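Local coordinates for PrgZ (Enterococcus faecalis, PDB 4FAJ), which binds a peptide pheromone as a membrane-anchored extracellular receptor and substrate-binding protein, probably delivering peptide for uptake, at residues A[284-288]-A[289-293]; A[243-247]-A[248-252]; A[114-117]-A[118-121]; A[200-203]-A[204-208]. All blocks are in the same frame, centred on the assembly; numbering follows the deposited sequence.

Contact 1. Residues A[284-288]-A[289-293]; sequences INLYN and DGQLD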
loop_
_atom_site.group_PDB
_atom_site.type_symbol
_atom_site.label_atom_id
_atom_site.label_comp_id
_atom_site.label_asym_id
_atom_site.label_seq_id
_atom_site.Cartn_x
_atom_site.Cartn_y
_atom_site.Cartn_z
ATOM N N ILE A 284 5.514 -9.244 22.517
ATOM C CA ILE A 284 5.289 -10.592 23.011
ATOM C C ILE A 284 5.069 -10.585 24.527
ATOM O O ILE A 284 4.138 -11.217 25.031
ATOM C CB ILE A 284 6.469 -11.503 22.647
ATOM C CG1 ILE A 284 6.541 -11.707 21.131
ATOM C CG2 ILE A 284 6.373 -12.826 23.378
ATOM C CD1 ILE A 284 7.804 -12.384 20.654
ATOM N N ASN A 285 5.927 -9.861 25.245
ATOM C CA ASN A 285 5.831 -9.757 26.697
ATOM C C ASN A 285 4.499 -9.129 27.129
ATOM O O ASN A 285 3.878 -9.598 28.081
ATOM C CB ASN A 285 7.032 -8.970 27.253
ATOM C CG ASN A 285 7.213 -9.145 28.757
ATOM O OD1 ASN A 285 6.966 -8.221 29.527
ATOM N ND2 ASN A 285 7.648 -10.332 29.177
ATOM N N LEU A 286 4.068 -8.080 26.425
ATOM C CA LEU A 286 2.746 -7.472 26.640
ATOM C C LEU A 286 1.618 -8.469 26.333
ATOM O O LEU A 286 0.678 -8.629 27.119
ATOM C CB LEU A 286 2.591 -6.215 25.770
ATOM C CG LEU A 286 3.414 -5.011 26.247
ATOM C CD1 LEU A 286 3.389 -3.913 25.186
ATOM C CD2 LEU A 286 2.934 -4.471 27.595
ATOM N N TYR A 287 1.740 -9.154 25.203
ATOM C CA TYR A 287 0.769 -10.167 24.799
ATOM C C TYR A 287 0.614 -11.268 25.859
ATOM O O TYR A 287 -0.512 -11.578 26.269
ATOM C CB TYR A 287 1.168 -10.765 23.452
ATOM C CG TYR A 287 0.215 -11.811 22.928
ATOM C CD1 TYR A 287 0.344 -13.149 23.299
ATOM C CD2 TYR A 287 -0.835 -11.458 22.072
ATOM C CE1 TYR A 287 -0.533 -14.118 22.798
ATOM C CE2 TYR A 287 -1.705 -12.410 21.579
ATOM C CZ TYR A 287 -1.557 -13.735 21.950
ATOM O OH TYR A 287 -2.433 -14.670 21.446
ATOM N N ASN A 288 1.732 -11.815 26.328
ATOM C CA ASN A 288 1.713 -12.879 27.345
ATOM C C ASN A 288 1.171 -12.418 28.690
ATOM O O ASN A 288 0.669 -13.233 29.462
ATOM C CB ASN A 288 3.110 -13.482 27.544
ATOM C CG ASN A 288 3.560 -14.300 26.353
ATOM O OD1 ASN A 288 2.731 -14.801 25.596
ATOM N ND2 ASN A 288 4.869 -14.447 26.183
ATOM N N ASP A 289 1.267 -11.121 28.967
ATOM C CA ASP A 289 0.692 -10.562 30.190
ATOM C C ASP A 289 -0.754 -10.090 30.030
ATOM O O ASP A 289 -1.331 -9.564 30.984
ATOM C CB ASP A 289 1.560 -9.406 30.709
ATOM C CG ASP A 289 2.909 -9.868 31.245
ATOM O OD1 ASP A 289 3.114 -11.078 31.480
ATOM O OD2 ASP A 289 3.775 -8.998 31.440
ATOM N N GLY A 290 -1.343 -10.282 28.847
ATOM C CA GLY A 290 -2.730 -9.868 28.576
ATOM C C GLY A 290 -2.899 -8.367 28.341
ATOM O O GLY A 290 -4.013 -7.829 28.462
ATOM N N GLN A 291 -1.802 -7.688 28.016
ATOM C CA GLN A 291 -1.830 -6.242 27.753
ATOM C C GLN A 291 -1.967 -5.915 26.265
ATOM O O GLN A 291 -2.187 -4.765 25.906
ATOM C CB GLN A 291 -0.569 -5.577 28.311
ATOM C CG GLN A 291 -0.450 -5.658 29.816
ATOM C CD GLN A 291 -1.671 -5.095 30.503
ATOM O OE1 GLN A 291 -2.413 -5.817 31.160
ATOM N NE2 GLN A 291 -1.906 -3.805 30.323
ATOM N N LEU A 292 -1.811 -6.918 25.410
ATOM C CA LEU A 292 -2.101 -6.795 23.992
ATOM C C LEU A 292 -2.847 -8.050 23.562
ATOM O O LEU A 292 -2.587 -9.134 24.089
ATOM C CB LEU A 292 -0.802 -6.672 23.177
ATOM C CG LEU A 292 -0.069 -5.327 23.112
ATOM C CD1 LEU A 292 1.280 -5.455 22.329
ATOM C CD2 LEU A 292 -0.928 -4.242 22.485
ATOM N N ASP A 293 -3.747 -7.908 22.593
ATOM C CA ASP A 293 -4.515 -9.046 22.084
ATOM C C ASP A 293 -3.938 -9.603 20.767
ATOM O O ASP A 293 -4.433 -10.585 20.225
ATOM C CB ASP A 293 -5.989 -8.649 21.938
ATOM C CG ASP A 293 -6.618 -8.268 23.274
ATOM O OD1 ASP A 293 -6.462 -9.049 24.227
ATOM O OD2 ASP A 293 -7.262 -7.197 23.385
HETATM O O HOH W 1 5.227 -11.577 29.879
#
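L286 and Q291 meet where helix 280-288 ends in a Schellman motif. The backbone bonds come first. Q291 N reaches back to L286 O at 2.8 Å, with 154° at the hydrogen, and G290 N bonds to Y287 O at 3.0 Å from well above the carbonyl plane. G290, the first residue to leave the helix, has positive phi (77°), which turns the chain back for both. D289 N still makes the ordinary helical bond to N285 O.

The apolar part lies beside this cap. L286 CD2 touches Q291 CB at 3.7 Å, the two side chains crossing at about a right angle, and L286 CB rests on L292 CD1 at 3.8 Å.

At the exposed end a water donates to both N285 O and D289 OD1, 2.7 Å from the latter.

The Y287 ring, its CG anti to the backbone N (chi1 -179°), swings past the outgoing chain; the ring turns its edge to D293 O, CE2 lying 3.6 Å from it. Its OH bonds to E310, and K540 makes a cation-pi contact with the ring.

L292 O is buried without a hydrogen-bonding partner, and the CA-H of Y287 points at it (CA to O 3.6 Å), which probably gives it some weak electrostatic compensation.

Contact 2. Residues A[243-247]-A[248-252]; sequences NLEGV and GTSDK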
loop_
_atom_site.group_PDB
_atom_site.type_symbol
_atom_site.label_atom_id
_atom_site.label_comp_id
_atom_site.label_asym_id
_atom_site.label_seq_id
_atom_site.Cartn_x
_atom_site.Cartn_y
_atom_site.Cartn_z
ATOM N N ASN A 243 -9.859 8.945 19.867
ATOM C CA ASN A 243 -8.623 9.343 20.554
ATOM C C ASN A 243 -7.418 9.217 19.630
ATOM O O ASN A 243 -7.059 8.116 19.232
ATOM C CB ASN A 243 -8.416 8.466 21.796
ATOM C CG ASN A 243 -7.426 9.054 22.782
ATOM O OD1 ASN A 243 -6.541 9.829 22.420
ATOM N ND2 ASN A 243 -7.578 8.683 24.055
ATOM N N LEU A 244 -6.826 10.350 19.262
ATOM C CA LEU A 244 -5.596 10.374 18.461
ATOM C C LEU A 244 -4.966 11.748 18.653
ATOM O O LEU A 244 -5.447 12.741 18.111
ATOM C CB LEU A 244 -5.858 10.107 16.966
ATOM C CG LEU A 244 -4.629 9.681 16.143
ATOM C CD1 LEU A 244 -5.017 9.272 14.723
ATOM C CD2 LEU A 244 -3.586 10.742 16.065
ATOM N N GLU A 245 -3.890 11.799 19.431
ATOM C CA GLU A 245 -3.327 13.084 19.854
ATOM C C GLU A 245 -2.620 13.845 18.742
ATOM O O GLU A 245 -2.805 15.054 18.601
ATOM C CB GLU A 245 -2.378 12.890 21.035
ATOM C CG GLU A 245 -3.094 12.518 22.319
ATOM C CD GLU A 245 -2.238 12.748 23.548
ATOM O OE1 GLU A 245 -0.988 12.716 23.433
ATOM O OE2 GLU A 245 -2.821 12.964 24.631
ATOM N N GLY A 246 -1.802 13.150 17.961
ATOM C CA GLY A 246 -0.996 13.800 16.932
ATOM C C GLY A 246 -0.805 12.934 15.702
ATOM O O GLY A 246 -0.229 11.845 15.783
ATOM N N VAL A 247 -1.277 13.418 14.557
ATOM C CA VAL A 247 -1.066 12.717 13.297
ATOM C C VAL A 247 0.419 12.727 12.976
ATOM O O VAL A 247 1.054 13.768 13.033
ATOM C CB VAL A 247 -1.824 13.375 12.133
ATOM C CG1 VAL A 247 -1.477 12.675 10.801
ATOM C CG2 VAL A 247 -3.332 13.336 12.382
ATOM N N GLY A 248 0.965 11.565 12.638
ATOM C CA GLY A 248 2.377 11.447 12.302
ATOM C C GLY A 248 3.280 11.047 13.458
ATOM O O GLY A 248 4.413 10.616 13.224
ATOM N N THR A 249 2.786 11.152 14.692
ATOM C CA THR A 249 3.625 10.942 15.871
ATOM C C THR A 249 3.069 10.029 16.977
ATOM O O THR A 249 3.863 9.401 17.674
ATOM C CB THR A 249 3.999 12.298 16.519
ATOM O OG1 THR A 249 2.810 12.961 16.960
ATOM C CG2 THR A 249 4.728 13.195 15.522
ATOM N N SER A 250 1.742 9.965 17.159
ATOM C CA SER A 250 1.146 9.211 18.288
ATOM C C SER A 250 1.337 7.697 18.150
ATOM O O SER A 250 1.071 7.130 17.086
ATOM C CB SER A 250 -0.363 9.471 18.408
ATOM O OG SER A 250 -0.671 10.700 19.032
ATOM N N ASP A 251 1.783 7.057 19.233
ATOM C CA ASP A 251 1.973 5.604 19.269
ATOM C C ASP A 251 0.713 4.854 19.733
ATOM O O ASP A 251 0.713 3.625 19.783
ATOM C CB ASP A 251 3.175 5.231 20.155
ATOM C CG ASP A 251 2.876 5.334 21.652
ATOM O OD1 ASP A 251 2.026 6.156 22.048
ATOM O OD2 ASP A 251 3.504 4.589 22.441
ATOM N N LYS A 252 -0.346 5.597 20.063
ATOM C CA LYS A 252 -1.614 5.025 20.525
ATOM C C LYS A 252 -2.791 5.748 19.904
ATOM O O LYS A 252 -2.743 6.959 19.722
ATOM C CB LYS A 252 -1.761 5.221 22.025
ATOM C CG LYS A 252 -0.814 4.465 22.852
ATOM C CD LYS A 252 -1.129 4.725 24.315
ATOM C CE LYS A 252 -0.303 3.835 25.202
ATOM N NZ LYS A 252 1.134 4.073 25.029
HETATM O O HOH W 2 -3.188 9.307 20.986
#
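S250 turns its hydroxyl back across the loop to G246, and the tight part of this contact is built round that pair. G246 N donates to S250 OG at 2.9 Å, a somewhat bent bond with 143° at the hydrogen. The first torsion of S250 (chi1 -79°) keeps OG beside its own backbone N, on the side facing G246. There the same oxygen also packs against E245 CB at 3.4 Å. In return G246 O is gripped by two backbone donors: S250 N at 3.1 Å, in the carbonyl plane, and T249 N at 3.3 Å, from above that plane. One carbonyl thus ties down both residues that follow the bend. V247 and G248 have the backbone angles of a type II turn, G248 taking the positive phi of 94°. L244 packs on V70 and L73 of neighbouring loops, and V247 also touches L73.

The outer side is looser. T249 OG1 adds just a weak bond to G246 O, at 3.4 Å. Nearer the strands the two arms part, and a water takes up the gap in the bonding, accepting from E245 N at 3.0 Å and donating to K252 O at 2.7 Å. The K252 chain leads away from the turn.

Overall this is the connection of a beta hairpin, joining the neighbouring antiparallel strands 239-243 and 252-257 of a four-stranded mixed sheet.

Contact 3. Residues A[114-117]-A[118-121]; sequences VSNN and GKTY
The hairpin of strands 113-115 and 120-124 turns here through a type I' beta turn, N116 to K119, with V114 and Y121 packed on one face and S115 and T120 on the other. S115 and T120 form the hydrogen-bonded pair: S115 N reaches T120 O at 2.8 Å, and T120 N returns to S115 O at 3.0 Å. K119 N closes the turn on N116 O at 3.0 Å and leans weakly on S115 O as well, so that K119 and T120 together face S115.

V114 sets a methyl squarely over the Y121 ring, a CH-pi contact with CG2 3.9 Å from the ring centroid and 11° off its normal. Its other methyl, CG1, is held near G118 CA at 3.5 Å, because CG1 stands anti to the backbone N (chi1 -175°) and leans toward the turn.

From the turn, N116 ND2 donates a weak bond to T120 OG1 at 3.3 Å, on the face that S115 and T120 share; a second weak bond from the same nitrogen goes to E194. A water links S115 OG, 2.8 Å away, to T120 O by a longer, weak bond.

Two facing residues against one make this a classic beta bulge, set beside the turn of a hairpin at the edge of a four-stranded antiparallel sheet.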
loop_
_atom_site.group_PDB
_atom_site.type_symbol
_atom_site.label_atom_id
_atom_site.label_comp_id
_atom_site.label_asym_id
_atom_site.label_seq_id
_atom_site.Cartn_x
_atom_site.Cartn_y
_atom_site.Cartn_z
ATOM N N VAL A 114 -23.600 -1.230 -15.814
ATOM C CA VAL A 114 -22.631 -0.841 -16.826
ATOM C C VAL A 114 -23.294 -0.776 -18.194
ATOM O O VAL A 114 -24.017 -1.691 -18.589
ATOM C CB VAL A 114 -21.433 -1.809 -16.873
ATOM C CG1 VAL A 114 -20.400 -1.310 -17.854
ATOM C CG2 VAL A 114 -20.814 -1.971 -15.486
ATOM N N SER A 115 -23.054 0.314 -18.911
ATOM C CA SER A 115 -23.688 0.541 -20.206
ATOM C C SER A 115 -22.661 1.161 -21.142
ATOM O O SER A 115 -21.493 1.295 -20.772
ATOM C CB SER A 115 -24.900 1.456 -20.039
ATOM O OG SER A 115 -24.513 2.732 -19.544
ATOM N N ASN A 116 -23.087 1.518 -22.354
ATOM C CA ASN A 116 -22.195 2.183 -23.312
ATOM C C ASN A 116 -20.911 1.370 -23.570
ATOM O O ASN A 116 -19.783 1.861 -23.387
ATOM C CB ASN A 116 -21.854 3.593 -22.811
ATOM C CG ASN A 116 -21.106 4.416 -23.837
ATOM O OD1 ASN A 116 -21.235 4.191 -25.045
ATOM N ND2 ASN A 116 -20.316 5.377 -23.364
ATOM N N ASN A 117 -21.103 0.118 -23.983
ATOM C CA ASN A 117 -20.001 -0.777 -24.331
ATOM C C ASN A 117 -18.939 -0.843 -23.226
ATOM O O ASN A 117 -17.744 -0.679 -23.474
ATOM C CB ASN A 117 -19.383 -0.356 -25.668
ATOM C CG ASN A 117 -20.381 -0.397 -26.810
ATOM O OD1 ASN A 117 -20.548 0.583 -27.545
ATOM N ND2 ASN A 117 -21.056 -1.529 -26.965
ATOM N N GLY A 118 -19.396 -1.072 -22.003
ATOM C CA GLY A 118 -18.508 -1.193 -20.850
ATOM C C GLY A 118 -17.875 0.079 -20.309
ATOM O O GLY A 118 -17.007 0.001 -19.434
ATOM N N LYS A 119 -18.290 1.249 -20.801
ATOM C CA LYS A 119 -17.642 2.517 -20.413
ATOM C C LYS A 119 -18.403 3.429 -19.432
ATOM O O LYS A 119 -17.787 4.302 -18.812
ATOM C CB LYS A 119 -17.269 3.331 -21.655
ATOM C CG LYS A 119 -16.289 2.621 -22.583
ATOM C CD LYS A 119 -15.610 3.573 -23.559
ATOM C CE LYS A 119 -16.580 4.226 -24.507
ATOM N NZ LYS A 119 -17.185 3.247 -25.439
ATOM N N THR A 120 -19.714 3.254 -19.295
ATOM C CA THR A 120 -20.510 4.067 -18.365
ATOM C C THR A 120 -20.980 3.229 -17.179
ATOM O O THR A 120 -21.589 2.178 -17.365
ATOM C CB THR A 120 -21.721 4.708 -19.075
ATOM O OG1 THR A 120 -21.257 5.495 -20.184
ATOM C CG2 THR A 120 -22.522 5.597 -18.121
ATOM N N TYR A 121 -20.677 3.702 -15.970
ATOM C CA TYR A 121 -21.068 3.053 -14.722
ATOM C C TYR A 121 -22.100 3.924 -14.011
ATOM O O TYR A 121 -21.834 5.099 -13.747
ATOM C CB TYR A 121 -19.860 2.886 -13.798
ATOM C CG TYR A 121 -18.939 1.741 -14.163
ATOM C CD1 TYR A 121 -18.333 1.675 -15.419
ATOM C CD2 TYR A 121 -18.664 0.731 -13.252
ATOM C CE1 TYR A 121 -17.483 0.629 -15.760
ATOM C CE2 TYR A 121 -17.816 -0.323 -13.585
ATOM C CZ TYR A 121 -17.231 -0.367 -14.839
ATOM O OH TYR A 121 -16.387 -1.408 -15.162
HETATM O O HOH W 3 -24.838 2.684 -16.739
#

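Contact 4. Residues A[200-203]-A[204-208]; sequences PYFT and DLLSL
The short helix 202-205 begins just after Y201, its N-cap residue, and Y201 is tied into the first turn. Y201 O accepts from L205 N at 3.1 Å, and F202 O accepts from L206 N at the same length. Y201 and L205 lie side by side, pointing the same way. With chi1 of 53°, Y201 CG sits between the backbone N and the carbonyl carbon, and the ring meets L205 with its edge, CE2 being 4.0 Å from L205 CD1.

F202 packs differently. It crosses L205 at about a right angle, CD2 to L205 CD1 4.0 Å, while its CZ reaches L206 CD2 at 3.8 Å. Both leucines come at the ring obliquely from the same side of its plane.

From L205 to L208 the chain runs through a type I beta turn. S207 folds its hydroxyl back (chi1 71°) to donate to D204 O at 2.6 Å on a lone pair, and S207 N binds that carbonyl too, at 3.1 Å.

Elsewhere the Y201 ring stacks on Y473, and its OH bonds to a glycerol probably left from crystallisation. L206 packs on Y95 of strand 95-97 and I123 of strand 120-124.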
loop_
_atom_site.group_PDB
_atom_site.type_symbol
_atom_site.label_atom_id
_atom_site.label_comp_id
_atom_site.label_asym_id
_atom_site.label_seq_id
_atom_site.Cartn_x
_atom_site.Cartn_y
_atom_site.Cartn_z
ATOM N N PRO A 200 -11.955 -3.773 -16.396
ATOM C CA PRO A 200 -12.506 -4.861 -15.580
ATOM C C PRO A 200 -12.376 -4.697 -14.074
ATOM O O PRO A 200 -13.244 -5.182 -13.344
ATOM C CB PRO A 200 -11.708 -6.084 -16.039
ATOM C CG PRO A 200 -11.279 -5.758 -17.395
ATOM C CD PRO A 200 -11.035 -4.288 -17.424
ATOM N N TYR A 201 -11.309 -4.041 -13.620
ATOM C CA TYR A 201 -11.065 -3.827 -12.194
ATOM C C TYR A 201 -11.623 -2.500 -11.639
ATOM O O TYR A 201 -11.337 -2.147 -10.484
ATOM C CB TYR A 201 -9.556 -3.948 -11.873
ATOM C CG TYR A 201 -8.675 -3.060 -12.735
ATOM C CD1 TYR A 201 -8.046 -3.564 -13.873
ATOM C CD2 TYR A 201 -8.502 -1.720 -12.427
ATOM C CE1 TYR A 201 -7.257 -2.753 -14.674
ATOM C CE2 TYR A 201 -7.729 -0.909 -13.208
ATOM C CZ TYR A 201 -7.110 -1.424 -14.335
ATOM O OH TYR A 201 -6.338 -0.602 -15.101
ATOM N N PHE A 202 -12.439 -1.782 -12.407
ATOM C CA PHE A 202 -12.894 -0.459 -11.955
ATOM C C PHE A 202 -13.727 -0.514 -10.671
ATOM O O PHE A 202 -13.562 0.325 -9.795
ATOM C CB PHE A 202 -13.640 0.322 -13.049
ATOM C CG PHE A 202 -13.928 1.749 -12.654
ATOM C CD1 PHE A 202 -15.225 2.168 -12.396
ATOM C CD2 PHE A 202 -12.886 2.654 -12.488
ATOM C CE1 PHE A 202 -15.495 3.484 -12.009
ATOM C CE2 PHE A 202 -13.139 3.968 -12.081
ATOM C CZ PHE A 202 -14.453 4.382 -11.840
ATOM N N THR A 203 -14.609 -1.502 -10.542
ATOM C CA THR A 203 -15.351 -1.670 -9.286
ATOM C C THR A 203 -14.389 -1.911 -8.112
ATOM O O THR A 203 -14.610 -1.418 -7.009
ATOM C CB THR A 203 -16.384 -2.785 -9.417
ATOM O OG1 THR A 203 -17.203 -2.516 -10.566
ATOM C CG2 THR A 203 -17.248 -2.876 -8.186
ATOM N N ASP A 204 -13.281 -2.612 -8.365
ATOM C CA ASP A 204 -12.249 -2.778 -7.338
ATOM C C ASP A 204 -11.656 -1.443 -6.899
ATOM O O ASP A 204 -11.446 -1.230 -5.708
ATOM C CB ASP A 204 -11.131 -3.716 -7.798
ATOM C CG ASP A 204 -11.655 -5.080 -8.236
ATOM O OD1 ASP A 204 -11.990 -5.909 -7.372
ATOM O OD2 ASP A 204 -11.765 -5.304 -9.442
ATOM N N LEU A 205 -11.410 -0.545 -7.846
ATOM C CA LEU A 205 -10.889 0.788 -7.511
ATOM C C LEU A 205 -11.851 1.574 -6.623
ATOM O O LEU A 205 -11.427 2.326 -5.737
ATOM C CB LEU A 205 -10.603 1.583 -8.778
ATOM C CG LEU A 205 -9.455 1.055 -9.645
ATOM C CD1 LEU A 205 -9.274 1.934 -10.852
ATOM C CD2 LEU A 205 -8.166 0.973 -8.862
ATOM N N LEU A 206 -13.150 1.399 -6.865
ATOM C CA LEU A 206 -14.189 2.076 -6.085
ATOM C C LEU A 206 -14.274 1.605 -4.635
ATOM O O LEU A 206 -15.012 2.203 -3.843
ATOM C CB LEU A 206 -15.564 1.899 -6.756
ATOM C CG LEU A 206 -15.736 2.500 -8.150
ATOM C CD1 LEU A 206 -17.144 2.243 -8.709
ATOM C CD2 LEU A 206 -15.399 3.998 -8.165
ATOM N N SER A 207 -13.549 0.535 -4.288
ATOM C CA SER A 207 -13.484 0.062 -2.907
ATOM C C SER A 207 -12.295 0.660 -2.139
ATOM O O SER A 207 -12.185 0.470 -0.930
ATOM C CB SER A 207 -13.409 -1.469 -2.861
ATOM O OG SER A 207 -12.153 -1.934 -3.311
ATOM N N LEU A 208 -11.409 1.361 -2.842
ATOM C CA LEU A 208 -10.178 1.867 -2.245
ATOM C C LEU A 208 -10.452 3.133 -1.443
ATOM O O LEU A 208 -11.285 3.966 -1.831
ATOM C CB LEU A 208 -9.140 2.184 -3.324
ATOM C CG LEU A 208 -8.676 1.017 -4.208
ATOM C CD1 LEU A 208 -7.624 1.485 -5.199
ATOM C CD2 LEU A 208 -8.162 -0.129 -3.364
#

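In the fold
Contacts 3 and 4 are the one pair that touches. Y121, whose ring carries V114, meets F202 edge to face and packs on T203, so the hairpin rests on the short helix. Contacts 1 and 2 lie on the same side of the chain's centre, about 21 Å apart between centres, without touching; one adjoins and the other joins strands of the four-stranded mixed sheet, L292 of contact 1 packing on strand 61-66. Contact 2 is a surface loop held mainly by polar bonds, whereas contact 4, nearest the chain's centre, relies more on rings and leucines. Contacts 1 and 3 mix backbone capping or pairing with partly buried apolar packing, on opposite sides of the centre.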